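Local coordinates for protein high choriolytic enzyme 1 (Oryzias latipes, PDB 3VTG) that hydrolyses the inner layer of the fish egg envelope at hatching, acting as a zinc-dependent endopeptidase of the astacin family, at residues Q108-R113 / I152-R157. Residues are numbered along the deposited sequence; the frame is centred on the assembly and turned at random.
Sequences QHEQTR and IMHYGR. With ZN (zinc ion), chain B.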
loop_
_atom_site.group_PDB
_atom_site.type_symbol
_atom_site.label_atom_id
_atom_site.label_comp_id
_atom_site.label_asym_id
_atom_site.label_seq_id
_atom_site.Cartn_x
_atom_site.Cartn_y
_atom_site.Cartn_z
ATOM N N GLN A 108 -0.943 -3.567 4.623
ATOM C CA GLN A 108 -1.706 -2.561 5.354
ATOM C C GLN A 108 -0.798 -1.444 5.852
ATOM O O GLN A 108 0.426 -1.538 5.751
ATOM C CB GLN A 108 -2.453 -3.222 6.515
ATOM C CG GLN A 108 -3.337 -4.374 6.058
ATOM C CD GLN A 108 -3.922 -5.166 7.201
ATOM O OE1 GLN A 108 -3.390 -6.208 7.585
ATOM N NE2 GLN A 108 -5.023 -4.678 7.753
ATOM N N HIS A 109 -1.400 -0.379 6.375
ATOM C CA HIS A 109 -0.629 0.752 6.890
ATOM C C HIS A 109 0.248 0.357 8.039
ATOM O O HIS A 109 -0.173 -0.394 8.927
ATOM C CB HIS A 109 -1.547 1.902 7.280
ATOM C CG HIS A 109 -2.311 2.485 6.118
ATOM N ND1 HIS A 109 -3.632 2.721 6.164
ATOM C CD2 HIS A 109 -1.889 2.854 4.845
ATOM C CE1 HIS A 109 -4.037 3.222 4.984
ATOM N NE2 HIS A 109 -2.966 3.307 4.179
ATOM N N GLU A 110 1.480 0.863 8.023
ATOM C CA GLU A 110 2.490 0.504 9.015
ATOM C C GLU A 110 2.039 0.755 10.456
ATOM O O GLU A 110 2.288 -0.076 11.335
ATOM C CB GLU A 110 3.810 1.231 8.726
ATOM C CG GLU A 110 5.018 0.670 9.463
ATOM C CD GLU A 110 5.478 -0.680 8.935
ATOM O OE1 GLU A 110 4.823 -1.246 8.029
ATOM O OE2 GLU A 110 6.502 -1.179 9.439
ATOM N N GLN A 111 1.370 1.886 10.687
ATOM C CA GLN A 111 0.965 2.271 12.039
ATOM C C GLN A 111 -0.110 1.359 12.638
ATOM O O GLN A 111 -0.431 1.481 13.816
ATOM C CB GLN A 111 0.534 3.746 12.102
ATOM C CG GLN A 111 -0.862 4.054 11.571
ATOM C CD GLN A 111 -0.916 4.210 10.062
ATOM O OE1 GLN A 111 0.114 4.282 9.386
ATOM N NE2 GLN A 111 -2.130 4.268 9.524
ATOM N N THR A 112 -0.656 0.450 11.832
ATOM C CA THR A 112 -1.662 -0.501 12.315
ATOM C C THR A 112 -1.080 -1.880 12.636
ATOM O O THR A 112 -1.816 -2.786 13.024
ATOM C CB THR A 112 -2.847 -0.656 11.336
ATOM O OG1 THR A 112 -2.427 -1.356 10.159
ATOM C CG2 THR A 112 -3.433 0.702 10.964
ATOM N N ARG A 113 0.234 -2.039 12.477
ATOM C CA ARG A 113 0.908 -3.290 12.842
ATOM C C ARG A 113 0.612 -3.671 14.290
ATOM O O ARG A 113 0.444 -2.804 15.149
ATOM C CB ARG A 113 2.419 -3.163 12.662
ATOM C CG ARG A 113 2.924 -3.389 11.247
ATOM C CD ARG A 113 4.424 -3.138 11.162
ATOM N NE ARG A 113 5.198 -3.988 12.066
ATOM C CZ ARG A 113 6.023 -4.961 11.683
ATOM N NH1 ARG A 113 6.207 -5.235 10.395
ATOM N NH2 ARG A 113 6.672 -5.661 12.601
ATOM N N ILE A 152 6.826 2.970 2.936
ATOM C CA ILE A 152 5.919 3.715 2.063
ATOM C C ILE A 152 4.463 3.564 2.533
ATOM O O ILE A 152 3.574 4.267 2.056
ATOM C CB ILE A 152 6.093 3.268 0.588
ATOM C CG1 ILE A 152 5.682 4.389 -0.383
ATOM C CG2 ILE A 152 5.370 1.948 0.318
ATOM C CD1 ILE A 152 5.991 4.091 -1.838
ATOM N N MET A 153 4.239 2.657 3.483
ATOM C CA MET A 153 2.904 2.398 4.027
ATOM C C MET A 153 2.617 3.126 5.345
ATOM O O MET A 153 1.525 3.000 5.896
ATOM C CB MET A 153 2.679 0.890 4.214
ATOM C CG MET A 153 2.925 0.045 2.968
ATOM S SD MET A 153 2.049 0.615 1.495
ATOM C CE MET A 153 0.360 0.196 1.908
ATOM N N HIS A 154 3.589 3.881 5.847
ATOM C CA HIS A 154 3.419 4.601 7.108
ATOM C C HIS A 154 2.786 5.943 6.882
ATOM O O HIS A 154 3.246 6.709 6.039
ATOM C CB HIS A 154 4.765 4.779 7.804
ATOM C CG HIS A 154 4.660 4.945 9.304
ATOM N ND1 HIS A 154 3.991 5.963 9.883
ATOM C CD2 HIS A 154 5.169 4.170 10.342
ATOM C CE1 HIS A 154 4.066 5.839 11.224
ATOM N NE2 HIS A 154 4.787 4.745 11.503
ATOM N N TYR A 155 1.730 6.240 7.636
ATOM C CA TYR A 155 1.131 7.577 7.649
ATOM C C TYR A 155 2.138 8.627 8.122
ATOM O O TYR A 155 3.001 8.346 8.964
ATOM C CB TYR A 155 -0.056 7.610 8.614
ATOM C CG TYR A 155 -1.412 7.184 8.078
ATOM C CD1 TYR A 155 -1.556 6.525 6.852
ATOM C CD2 TYR A 155 -2.559 7.423 8.833
ATOM C CE1 TYR A 155 -2.808 6.135 6.393
ATOM C CE2 TYR A 155 -3.809 7.039 8.386
ATOM C CZ TYR A 155 -3.930 6.399 7.168
ATOM O OH TYR A 155 -5.179 6.022 6.734
ATOM N N GLY A 156 2.010 9.841 7.597
ATOM C CA GLY A 156 2.729 10.991 8.142
ATOM C C GLY A 156 2.186 11.358 9.516
ATOM O O GLY A 156 1.083 10.935 9.891
ATOM N N ARG A 157 2.952 12.151 10.261
ATOM C CA ARG A 157 2.601 12.499 11.642
ATOM C C ARG A 157 1.349 13.369 11.747
ATOM O O ARG A 157 0.727 13.433 12.807
ATOM C CB ARG A 157 3.784 13.169 12.363
ATOM C CG ARG A 157 4.168 14.550 11.844
ATOM C CD ARG A 157 5.451 15.062 12.489
ATOM N NE ARG A 157 6.596 14.187 12.226
ATOM C CZ ARG A 157 7.268 13.504 13.156
ATOM N NH1 ARG A 157 6.932 13.590 14.437
ATOM N NH2 ARG A 157 8.290 12.734 12.800
HETATM ZN ZN ZN B . -3.076 3.541 2.156
HETATM O O HOH W 1 -4.447 4.077 0.619
HETATM O O HOH W 2 -3.284 5.806 2.531
#
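Tyr155 sets the edge of its ring against one face of His109 in an edge-to-face pair, the planes inclined at 50°; its CE1 lies over the centre of the imidazole, 3.5 Å from His109 CE1. With CG anti to the carbonyl carbon (chi1 -64°), His109 carries its NE2 to the zinc ion at 2.0 Å. His99 and His103 also bind the metal, with two waters. The tyrosine ring has a second neighbour: NE2 of Gln111 sits 3.2 Å above the centre of one face, the amide and ring planes 34° apart. With an alanine at Tyr155, the His109 imidazole would probably lose the ring edge on its face and a gap would open beside the Gln111 amide, though the zinc and backbone bonds would remain.

Two hydrogen bonds join 108-113 and 152-157. Glu110 N donates to Met153 O at 3.0 Å from above the carbonyl plane, and the same oxygen receives a CA-H...O contact from His109. The side chain of Gln111, bent at chi2, brings OE1 within 3.1 Å of Tyr155 N, nearly straight. His109 O accepts from both OG1 and N of Thr112, bracing the turn that follows the zinc ligand. His154 ND1 bonds to Tyr155 O, and the Glu110 carboxylate turns away to a salt bridge with Arg192 and a hydrogen bond from Asp148 N.

Glu110 CG touches His154 CD2 at 3.6 Å. Below the metal, Met153 packs on His99, Asn102 and His103 of helix 94-105. Tyr155 OH stays 5.6 Å from the zinc ion and does not bind it, consistent with the swung-out astacin tyrosine switch. A methionine beneath the zinc histidines marks the Met-turn of the metzincins, here joined to the third histidine of the extended astacin zinc-binding motif.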